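Local structure of B-agarase (Saccharophagus degradans, 4BQ2) at residues I56-E59 with Q60-W64; L396-W399 with R400-V404; T419-A422 with Y423-N426. The protein hydrolyses beta-linkages of agarose as an exo-acting family 50 glycoside hydrolase. All coordinates share one frame; numbering follows the deposited sequence. Where two conformers were deposited one is given.

Contact 1 comes first along the chain, in the loop between strands 51-56 and 70-79 of the N-terminal carbohydrate-binding-module-like region, and lies far from the other two: its centre is about 57 Å from that of contact 2 and about 56 Å from that of contact 3, across the centre of the chain. Contacts 2 and 3 are neighbours, with centres about 11 Å apart. Contact 2 is about two and a half turns of helix 394-410, and contact 3 is in the loop between that helix and strand 431-435. They touch where Tyr423 OH sits 3.3 Å from Thr403 CB. The three therefore sample two separate regions of the enzyme, with the later pair packed together.

Contact 1: I56-E59 with Q60-W64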
ATOM      1  N   ILE A  56     -20.451  -0.100  19.105  1.00 22.16           N
ATOM      2  CA  ILE A  56     -20.887  -0.137  20.490  1.00 22.89           C
ATOM      3  C   ILE A  56     -20.467   1.175  21.113  1.00 23.36           C
ATOM      4  O   ILE A  56     -19.276   1.533  21.104  1.00 23.58           O
ATOM      5  CB  ILE A  56     -20.269  -1.311  21.258  1.00 23.05           C
ATOM      6  CG1 ILE A  56     -20.403  -2.611  20.462  1.00 22.63           C
ATOM      7  CG2 ILE A  56     -20.972  -1.475  22.613  1.00 25.18           C
ATOM      8  CD1 ILE A  56     -19.472  -3.695  20.949  1.00 26.04           C
ATOM      9  N   VAL A  57     -21.440   1.884  21.677  1.00 24.07           N
ATOM     10  CA  VAL A  57     -21.199   3.217  22.209  1.00 26.91           C
ATOM     11  C   VAL A  57     -21.919   3.333  23.551  1.00 28.15           C
ATOM     12  O   VAL A  57     -23.096   3.667  23.585  1.00 28.99           O
ATOM     13  CB  VAL A  57     -21.721   4.334  21.273  1.00 25.53           C
ATOM     14  CG1 VAL A  57     -21.326   5.692  21.834  1.00 27.72           C
ATOM     15  CG2 VAL A  57     -21.185   4.176  19.858  1.00 29.06           C
ATOM     16  N   PRO A  58     -21.214   3.035  24.644  1.00 29.84           N
ATOM     17  CA  PRO A  58     -21.795   3.142  25.978  1.00 31.51           C
ATOM     18  C   PRO A  58     -22.104   4.585  26.336  1.00 33.18           C
ATOM     19  O   PRO A  58     -21.484   5.525  25.837  1.00 29.24           O
ATOM     20  CB  PRO A  58     -20.679   2.636  26.896  1.00 31.52           C
ATOM     21  CG  PRO A  58     -19.426   2.894  26.116  1.00 32.09           C
ATOM     22  CD  PRO A  58     -19.815   2.580  24.696  1.00 27.44           C
ATOM     23  N   GLU A  59     -23.077   4.713  27.222  1.00 36.43           N
ATOM     24  CA  GLU A  59     -23.577   5.966  27.745  1.00 38.96           C
ATOM     25  C   GLU A  59     -22.425   6.879  28.166  1.00 37.44           C
ATOM     26  O   GLU A  59     -22.308   8.013  27.692  1.00 38.10           O
ATOM     27  CB  GLU A  59     -24.468   5.591  28.934  1.00 43.32           C
ATOM     28  CG  GLU A  59     -25.158   4.224  28.721  1.00 47.51           C
ATOM     29  CD  GLU A  59     -24.333   2.966  29.073  1.00 51.41           C
ATOM     30  OE1 GLU A  59     -23.616   2.960  30.106  1.00 53.06           O
ATOM     31  OE2 GLU A  59     -24.425   1.958  28.325  1.00 43.36           O
ATOM     32  N   GLN A  60     -21.583   6.363  29.051  1.00 37.66           N
ATOM     33  CA  GLN A  60     -20.345   7.017  29.466  1.00 37.95           C
ATOM     34  C   GLN A  60     -19.227   6.026  29.137  1.00 34.77           C
ATOM     35  O   GLN A  60     -19.445   4.826  29.211  1.00 32.53           O
ATOM     36  CB  GLN A  60     -20.373   7.277  30.968  1.00 42.09           C
ATOM     37  CG  GLN A  60     -21.520   8.181  31.431  1.00 46.12           C
ATOM     38  CD  GLN A  60     -22.046   7.826  32.821  1.00 49.72           C
ATOM     39  OE1 GLN A  60     -21.864   6.701  33.317  1.00 49.50           O
ATOM     40  NE2 GLN A  60     -22.714   8.790  33.459  1.00 51.83           N
ATOM     41  N   PRO A  61     -18.027   6.520  28.780  1.00 33.95           N
ATOM     42  CA  PRO A  61     -16.936   5.602  28.403  1.00 32.92           C
ATOM     43  C   PRO A  61     -16.650   4.537  29.466  1.00 32.73           C
ATOM     44  O   PRO A  61     -16.774   4.822  30.649  1.00 31.48           O
ATOM     45  CB  PRO A  61     -15.740   6.546  28.242  1.00 33.65           C
ATOM     46  CG  PRO A  61     -16.336   7.864  27.863  1.00 34.32           C
ATOM     47  CD  PRO A  61     -17.653   7.938  28.586  1.00 33.24           C
ATOM     48  N   TRP A  62     -16.297   3.323  29.050  1.00 34.45           N
ATOM     49  CA  TRP A  62     -15.963   2.227  29.975  1.00 33.76           C
ATOM     50  C   TRP A  62     -14.634   2.489  30.654  1.00 32.33           C
ATOM     51  O   TRP A  62     -13.679   2.879  29.999  1.00 30.20           O
ATOM     52  CB  TRP A  62     -15.784   0.897  29.233  1.00 36.97           C
ATOM     53  CG  TRP A  62     -16.999   0.178  28.704  1.00 42.39           C
ATOM     54  CD1 TRP A  62     -17.960  -0.465  29.428  1.00 44.88           C
ATOM     55  CD2 TRP A  62     -17.319  -0.055  27.327  1.00 42.67           C
ATOM     56  NE1 TRP A  62     -18.878  -1.043  28.592  1.00 44.63           N
ATOM     57  CE2 TRP A  62     -18.504  -0.815  27.295  1.00 44.33           C
ATOM     58  CE3 TRP A  62     -16.728   0.328  26.114  1.00 44.79           C
ATOM     59  CZ2 TRP A  62     -19.114  -1.203  26.104  1.00 42.53           C
ATOM     60  CZ3 TRP A  62     -17.343  -0.054  24.923  1.00 42.81           C
ATOM     61  CH2 TRP A  62     -18.521  -0.815  24.934  1.00 42.87           C
ATOM     62  N   ASP A  63     -14.551   2.237  31.958  1.00 34.07           N
ATOM     63  CA  ASP A  63     -13.275   2.310  32.668  1.00 34.20           C
ATOM     64  C   ASP A  63     -12.653   0.927  32.827  1.00 33.65           C
ATOM     65  O   ASP A  63     -13.026   0.156  33.730  1.00 30.77           O
ATOM     66  CB  ASP A  63     -13.426   2.997  34.033  1.00 36.36           C
ATOM     67  CG  ASP A  63     -12.087   3.176  34.766  1.00 37.93           C
ATOM     68  OD1 ASP A  63     -11.046   2.642  34.325  1.00 36.33           O
ATOM     69  OD2 ASP A  63     -12.076   3.846  35.813  1.00 41.13           O
ATOM     70  N   TRP A  64     -11.713   0.613  31.931  1.00 30.25           N
ATOM     71  CA  TRP A  64     -10.959  -0.642  31.998  1.00 28.91           C
ATOM     72  C   TRP A  64      -9.498  -0.409  32.392  1.00 29.24           C
ATOM     73  O   TRP A  64      -8.617  -1.209  32.039  1.00 26.56           O
ATOM     74  CB  TRP A  64     -11.008  -1.377  30.636  1.00 30.43           C
ATOM     75  CG  TRP A  64     -12.395  -1.765  30.138  1.00 28.38           C
ATOM     76  CD1 TRP A  64     -13.503  -2.052  30.901  1.00 30.25           C
ATOM     77  CD2 TRP A  64     -12.802  -1.921  28.770  1.00 26.77           C
ATOM     78  NE1 TRP A  64     -14.571  -2.379  30.086  1.00 29.12           N
ATOM     79  CE2 TRP A  64     -14.168  -2.309  28.778  1.00 26.78           C
ATOM     80  CE3 TRP A  64     -12.137  -1.807  27.537  1.00 24.53           C
ATOM     81  CZ2 TRP A  64     -14.884  -2.552  27.603  1.00 26.79           C
ATOM     82  CZ3 TRP A  64     -12.858  -2.048  26.365  1.00 25.67           C
ATOM     83  CH2 TRP A  64     -14.216  -2.409  26.409  1.00 24.93           C
TER
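Pro58 and Trp62 meet ring to ring in the loop that leaves strand 51-56 of the CBM-like region, where the chain doubles back and a proline CH-pi contact forms across the bend. The evidence is the geometry of Pro58 CG, which stands 3.6 Å from the centroid of the Trp62 six-membered ring and only 8° off its normal. Trp62 CB, at the root of the side chain, lies 3.5 Å above the plane of the Trp64 ring. From there CG runs beside the backbone N (chi1 -74°), which carries the indole back toward the incoming strand. CD2 and CE3 pass under Pro58 CG, the latter at 3.7 Å. Farther out, Trp62 CZ3 comes within 3.6 Å of Pro58 CD. The other face of the indole is met by Trp64 CZ2, so the ring is layered between a proline and a second tryptophan. Ile166 and Ile169 of strand 166-174 also touch Trp62, joining the bend to the neighbouring strand. No hydrogen bond links Ile56-Glu59 to Gln60-Trp64, and the side-chain contact is apolar. At the far rim of the indole, near the ring plane, Trp62 CH2 abuts Ile56 CG2 at 3.4 Å.

Contact 2: L396-W399 with R400-V404; sequences LDKW and REVTV
Leu396 to Trp399 each accept, through the carbonyl oxygen, the N-H four residues on, from Arg400 to Thr403, in regular alpha-helical geometry; the straightest bond is Val402 N to Lys398 O, at 173°. Trp399 O has a second donor, Thr403 OG1, at 2.8 Å. The backbone and hydroxyl donors reach this oxygen from opposite faces of the carbonyl plane, the hydroxyl 41° out of it. With OG1 beside its own backbone N, Thr403 can turn the hydroxyl back to the preceding turn. The same OG1 lies 3.5 Å above one face of the Trp399 indole, and it is also hydrogen-bonded to Tyr701 OH. The indole NE1 bonds instead to Tyr379 OH, from helix 378-387. Helix 394-410 probably belongs to the outer layer of the (beta/alpha)8 barrel expected for a clan GH-A hydrolase, which would fit a buried Trp399 and an exposed Glu401. Asp397 and Arg400 run side by side in a salt bridge, OD1 to NH1 at 2.6 Å. Its N-H...O angle of 122° makes the hydrogen bond weak, the carboxylate and guanidinium planes are far from coplanar, and Arg400 was modelled in two conformers, so the detail is doubtful. Asp397 OD2 is bonded to Tyr391 OH. Lys398 NZ and Glu401 OE2 are 4.4 Å apart, beyond a direct salt bridge, and one water joins them: it accepts from NZ at 2.7 Å and donates to OE2 at 2.6 Å.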
ATOM      1  N   LEU A 396      20.252 -13.865 -12.100  1.00 17.89           N
ATOM      2  CA  LEU A 396      19.452 -12.629 -12.328  1.00 19.48           C
ATOM      3  C   LEU A 396      18.927 -12.596 -13.754  1.00 18.65           C
ATOM      4  O   LEU A 396      17.767 -12.262 -13.987  1.00 16.75           O
ATOM      5  CB  LEU A 396      20.263 -11.364 -12.039  1.00 20.44           C
ATOM      6  CG  LEU A 396      20.822 -11.336 -10.629  1.00 23.48           C
ATOM      7  CD1 LEU A 396      21.877 -10.246 -10.553  1.00 25.51           C
ATOM      8  CD2 LEU A 396      19.701 -11.084  -9.611  1.00 23.65           C
ATOM      9  N   ASP A 397      19.788 -12.909 -14.729  1.00 17.68           N
ATOM     10  CA  ASP A 397      19.320 -12.989 -16.095  1.00 18.74           C
ATOM     11  C   ASP A 397      18.239 -14.077 -16.249  1.00 17.78           C
ATOM     12  O   ASP A 397      17.237 -13.854 -16.926  1.00 14.97           O
ATOM     13  CB  ASP A 397      20.475 -13.240 -17.063  1.00 21.74           C
ATOM     14  CG  ASP A 397      21.450 -12.080 -17.100  1.00 25.56           C
ATOM     15  OD1 ASP A 397      21.054 -10.926 -16.788  1.00 28.85           O
ATOM     16  OD2 ASP A 397      22.616 -12.328 -17.413  1.00 26.57           O
ATOM     17  N   LYS A 398      18.455 -15.244 -15.623  1.00 16.26           N
ATOM     18  CA  LYS A 398      17.445 -16.305 -15.657  1.00 16.11           C
ATOM     19  C   LYS A 398      16.150 -15.856 -14.967  1.00 15.13           C
ATOM     20  O   LYS A 398      15.034 -16.119 -15.466  1.00 14.48           O
ATOM     21  CB  LYS A 398      17.946 -17.555 -14.930  1.00 15.82           C
ATOM     22  CG  LYS A 398      16.925 -18.689 -14.959  1.00 17.23           C
ATOM     23  CD  LYS A 398      16.749 -19.282 -16.352  1.00 16.66           C
ATOM     24  CE  LYS A 398      16.143 -20.702 -16.330  1.00 18.39           C
ATOM     25  NZ  LYS A 398      15.934 -21.118 -17.748  1.00 16.67           N
ATOM     26  N   TRP A 399      16.289 -15.160 -13.835  1.00 13.77           N
ATOM     27  CA  TRP A 399      15.084 -14.630 -13.162  1.00 14.28           C
ATOM     28  C   TRP A 399      14.298 -13.708 -14.128  1.00 14.21           C
ATOM     29  O   TRP A 399      13.079 -13.815 -14.234  1.00 14.67           O
ATOM     30  CB  TRP A 399      15.480 -13.893 -11.870  1.00 14.46           C
ATOM     31  CG  TRP A 399      14.336 -13.146 -11.208  1.00 14.16           C
ATOM     32  CD1 TRP A 399      13.228 -13.682 -10.588  1.00 14.11           C
ATOM     33  CD2 TRP A 399      14.218 -11.736 -11.101  1.00 14.72           C
ATOM     34  NE1 TRP A 399      12.427 -12.662 -10.095  1.00 13.98           N
ATOM     35  CE2 TRP A 399      13.010 -11.462 -10.401  1.00 14.93           C
ATOM     36  CE3 TRP A 399      15.004 -10.667 -11.538  1.00 15.22           C
ATOM     37  CZ2 TRP A 399      12.585 -10.160 -10.127  1.00 15.26           C
ATOM     38  CZ3 TRP A 399      14.576  -9.363 -11.284  1.00 16.06           C
ATOM     39  CH2 TRP A 399      13.364  -9.131 -10.565  1.00 16.05           C
ATOM     40  N   ARG A 400      15.003 -12.826 -14.833  0.50 14.27           N
ATOM     41  CA  ARG A 400      14.329 -11.897 -15.762  0.50 14.93           C
ATOM     42  C   ARG A 400      13.614 -12.636 -16.906  0.50 15.20           C
ATOM     43  O   ARG A 400      12.474 -12.306 -17.260  0.50 14.63           O
ATOM     44  CB  ARG A 400      15.297 -10.810 -16.273  0.50 16.16           C
ATOM     45  CG  ARG A 400      15.864  -9.939 -15.144  0.50 17.51           C
ATOM     46  CD  ARG A 400      16.610  -8.697 -15.629  0.50 19.35           C
ATOM     47  NE  ARG A 400      17.759  -8.422 -14.768  0.50 21.59           N
ATOM     48  CZ  ARG A 400      19.027  -8.612 -15.127  0.50 20.87           C
ATOM     49  NH1 ARG A 400      19.319  -9.029 -16.353  0.50 21.26           N
ATOM     50  NH2 ARG A 400      20.000  -8.355 -14.280  0.50 22.51           N
ATOM     51  N   GLU A 401      14.271 -13.658 -17.455  1.00 14.72           N
ATOM     52  CA  GLU A 401      13.680 -14.444 -18.541  1.00 15.99           C
ATOM     53  C   GLU A 401      12.458 -15.208 -18.070  1.00 15.35           C
ATOM     54  O   GLU A 401      11.415 -15.161 -18.715  1.00 15.62           O
ATOM     55  CB  GLU A 401      14.689 -15.425 -19.152  1.00 18.35           C
ATOM     56  CG  GLU A 401      14.045 -16.251 -20.261  1.00 21.72           C
ATOM     57  CD  GLU A 401      15.046 -17.091 -21.021  1.00 26.59           C
ATOM     58  OE1 GLU A 401      15.962 -16.505 -21.620  1.00 25.56           O
ATOM     59  OE2 GLU A 401      14.894 -18.326 -21.018  1.00 26.11           O
ATOM     60  N   VAL A 402      12.588 -15.919 -16.941  1.00 13.59           N
ATOM     61  CA  VAL A 402      11.458 -16.638 -16.360  1.00 13.49           C
ATOM     62  C   VAL A 402      10.323 -15.662 -15.979  1.00 12.61           C
ATOM     63  O   VAL A 402       9.160 -15.983 -16.135  1.00 12.78           O
ATOM     64  CB  VAL A 402      11.927 -17.428 -15.087  1.00 12.70           C
ATOM     65  CG1 VAL A 402      10.751 -17.950 -14.287  1.00 12.44           C
ATOM     66  CG2 VAL A 402      12.848 -18.590 -15.495  1.00 12.91           C
ATOM     67  N   THR A 403      10.660 -14.487 -15.446  1.00 12.94           N
ATOM     68  CA  THR A 403       9.631 -13.497 -15.084  1.00 12.83           C
ATOM     69  C   THR A 403       8.794 -13.089 -16.319  1.00 12.93           C
ATOM     70  O   THR A 403       7.573 -13.091 -16.281  1.00 11.37           O
ATOM     71  CB  THR A 403      10.286 -12.265 -14.421  1.00 13.81           C
ATOM     72  OG1 THR A 403      10.773 -12.679 -13.127  1.00 14.14           O
ATOM     73  CG2 THR A 403       9.297 -11.086 -14.272  1.00 13.68           C
ATOM     74  N   VAL A 404       9.462 -12.726 -17.402  1.00 12.55           N
ATOM     75  CA  VAL A 404       8.738 -12.396 -18.647  1.00 15.09           C
ATOM     76  C   VAL A 404       7.919 -13.620 -19.127  1.00 14.62           C
ATOM     77  O   VAL A 404       6.732 -13.500 -19.464  1.00 15.08           O
ATOM     78  CB  VAL A 404       9.700 -11.877 -19.775  1.00 15.33           C
ATOM     79  CG1 VAL A 404       8.961 -11.669 -21.075  1.00 15.68           C
ATOM     80  CG2 VAL A 404      10.335 -10.563 -19.371  1.00 14.80           C
TER
HETATM   81  O   HOH W   1      14.125 -19.523 -18.878  1.00 28.64           O

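Contact 3: T419-A422 with Y423-N426; sequences TDPA and YYDN
Tyr423 meets Asp420 through its backbone, in the loop between helix 394-410 and strand 431-435: Tyr423 N donates to Asp420 O at 3.0 Å, the three-residue spacing of a 3-10 turn. An Asx turn starts this bend, Asp420 OD1 accepting from Ala422 N at 2.8 Å. The Tyr423 side chain is met at its root by Thr419, whose methyl CG2 lies 3.5 Å from Tyr423 CB, while Asp420 O sits in plane at the ring edge. Beyond these residues the ring packs on helix 394-410, touching Arg400, Thr403 and Val404. Tyr424 follows with the next 3-10 bond, its N donating to Pro421 O. Its side chain folds back over the turn, CG beside the backbone N (chi1 -74°), and brings the ring face down on Pro421. This is a CH-pi contact: Pro421 CA is 3.5 Å from the ring centroid and 2° off the normal, practically centred. Tyr424 OH reaches back to Thr419 through a water that donates to it at 2.9 Å and accepts from Thr419 N. Phe431 stacks on the same tyrosine ring. Asn426 closes a type I beta turn that begins at Tyr423. Its backbone N and its ND2 both bond to Tyr423 O, ND2 at 2.9 Å and in the carbonyl plane, and its OD1 accepts from the N-H groups of Arg428 and Ile429. The chemistry implies that short-range backbone bonds set the course of the bend and that the Asp420 and Asn426 side chains occupy main-chain polar atoms at its two ends, while the tyrosines pack against helix 394-410 and Phe431. The CA-H of Pro421, probably polarised a little by the amide groups on either side of it, would add a modest electrostatic attraction to the packing on the Tyr424 face.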
ATOM      1  N   THR A 419       9.397  -1.507 -12.387  1.00 14.32           N
ATOM      2  CA  THR A 419      10.094  -2.582 -13.133  1.00 15.31           C
ATOM      3  C   THR A 419      11.563  -2.200 -13.306  1.00 16.18           C
ATOM      4  O   THR A 419      11.887  -1.073 -13.742  1.00 16.97           O
ATOM      5  CB  THR A 419       9.393  -2.838 -14.480  1.00 14.48           C
ATOM      6  OG1 THR A 419       8.149  -3.482 -14.209  1.00 14.41           O
ATOM      7  CG2 THR A 419      10.255  -3.755 -15.413  1.00 13.57           C
ATOM      8  N   ASP A 420      12.470  -3.099 -12.909  1.00 16.41           N
ATOM      9  CA  ASP A 420      13.888  -2.829 -13.032  1.00 17.96           C
ATOM     10  C   ASP A 420      14.216  -2.477 -14.483  1.00 17.44           C
ATOM     11  O   ASP A 420      13.729  -3.145 -15.372  1.00 16.80           O
ATOM     12  CB  ASP A 420      14.718  -4.047 -12.566  1.00 19.56           C
ATOM     13  CG  ASP A 420      16.212  -3.762 -12.588  1.00 22.97           C
ATOM     14  OD1 ASP A 420      16.838  -3.811 -13.649  1.00 22.54           O
ATOM     15  OD2 ASP A 420      16.770  -3.426 -11.540  1.00 28.08           O
ATOM     16  N   PRO A 421      15.021  -1.416 -14.718  1.00 17.45           N
ATOM     17  CA  PRO A 421      15.341  -0.978 -16.072  1.00 17.65           C
ATOM     18  C   PRO A 421      16.015  -2.027 -16.962  1.00 17.72           C
ATOM     19  O   PRO A 421      16.014  -1.860 -18.184  1.00 17.01           O
ATOM     20  CB  PRO A 421      16.288   0.217 -15.851  1.00 19.49           C
ATOM     21  CG  PRO A 421      15.877   0.747 -14.528  1.00 21.81           C
ATOM     22  CD  PRO A 421      15.533  -0.463 -13.705  1.00 18.73           C
ATOM     23  N   ALA A 422      16.571  -3.091 -16.367  1.00 16.07           N
ATOM     24  CA  ALA A 422      17.146  -4.163 -17.147  1.00 16.31           C
ATOM     25  C   ALA A 422      16.057  -4.882 -17.993  1.00 14.82           C
ATOM     26  O   ALA A 422      16.387  -5.531 -18.950  1.00 15.23           O
ATOM     27  CB  ALA A 422      17.877  -5.156 -16.235  1.00 17.29           C
ATOM     28  N   TYR A 423      14.777  -4.759 -17.629  1.00 13.92           N
ATOM     29  CA  TYR A 423      13.674  -5.356 -18.414  1.00 13.67           C
ATOM     30  C   TYR A 423      13.233  -4.452 -19.572  1.00 13.74           C
ATOM     31  O   TYR A 423      12.448  -4.856 -20.410  1.00 13.26           O
ATOM     32  CB  TYR A 423      12.410  -5.534 -17.569  1.00 14.67           C
ATOM     33  CG  TYR A 423      12.426  -6.666 -16.589  1.00 14.44           C
ATOM     34  CD1 TYR A 423      12.086  -7.953 -16.981  1.00 14.93           C
ATOM     35  CD2 TYR A 423      12.772  -6.446 -15.255  1.00 15.91           C
ATOM     36  CE1 TYR A 423      12.097  -9.007 -16.062  1.00 16.01           C
ATOM     37  CE2 TYR A 423      12.802  -7.481 -14.338  1.00 15.06           C
ATOM     38  CZ  TYR A 423      12.454  -8.756 -14.746  1.00 16.36           C
ATOM     39  OH  TYR A 423      12.441  -9.775 -13.841  1.00 15.71           O
ATOM     40  N   TYR A 424      13.742  -3.234 -19.622  1.00 14.16           N
ATOM     41  CA  TYR A 424      13.174  -2.249 -20.578  1.00 15.34           C
ATOM     42  C   TYR A 424      13.443  -2.563 -22.046  1.00 17.07           C
ATOM     43  O   TYR A 424      12.761  -2.008 -22.937  1.00 17.03           O
ATOM     44  CB  TYR A 424      13.706  -0.854 -20.263  1.00 14.53           C
ATOM     45  CG  TYR A 424      13.098  -0.225 -19.030  1.00 15.71           C
ATOM     46  CD1 TYR A 424      12.197  -0.930 -18.196  1.00 15.59           C
ATOM     47  CD2 TYR A 424      13.500   1.062 -18.629  1.00 15.18           C
ATOM     48  CE1 TYR A 424      11.690  -0.331 -17.039  1.00 15.64           C
ATOM     49  CE2 TYR A 424      12.975   1.652 -17.505  1.00 16.55           C
ATOM     50  CZ  TYR A 424      12.089   0.953 -16.707  1.00 16.38           C
ATOM     51  OH  TYR A 424      11.632   1.603 -15.565  1.00 17.74           O
ATOM     52  N   ASP A 425      14.423  -3.428 -22.307  1.00 16.82           N
ATOM     53  CA  ASP A 425      14.648  -3.886 -23.676  1.00 18.45           C
ATOM     54  C   ASP A 425      14.221  -5.326 -23.931  1.00 18.00           C
ATOM     55  O   ASP A 425      14.699  -5.942 -24.877  1.00 17.28           O
ATOM     56  CB  ASP A 425      16.113  -3.662 -24.121  1.00 19.65           C
ATOM     57  CG  ASP A 425      17.109  -4.504 -23.336  1.00 22.72           C
ATOM     58  OD1 ASP A 425      16.727  -5.061 -22.291  1.00 25.64           O
ATOM     59  OD2 ASP A 425      18.283  -4.599 -23.762  1.00 23.09           O
ATOM     60  N   ASN A 426      13.334  -5.878 -23.110  1.00 16.28           N
ATOM     61  CA  ASN A 426      12.981  -7.294 -23.249  1.00 16.20           C
ATOM     62  C   ASN A 426      12.300  -7.555 -24.576  1.00 16.82           C
ATOM     63  O   ASN A 426      12.463  -8.601 -25.153  1.00 17.74           O
ATOM     64  CB  ASN A 426      12.141  -7.768 -22.060  1.00 16.50           C
ATOM     65  CG  ASN A 426      10.687  -7.396 -22.191  1.00 16.87           C
ATOM     66  OD1 ASN A 426       9.948  -8.087 -22.881  1.00 17.14           O
ATOM     67  ND2 ASN A 426      10.272  -6.306 -21.547  1.00 16.53           N
TER
HETATM   68  O   HOH W   2       9.344   0.839 -13.966  1.00 13.63           O
HETATM   69  O   HOH W   3      17.163  -2.681 -20.588  1.00 27.73           O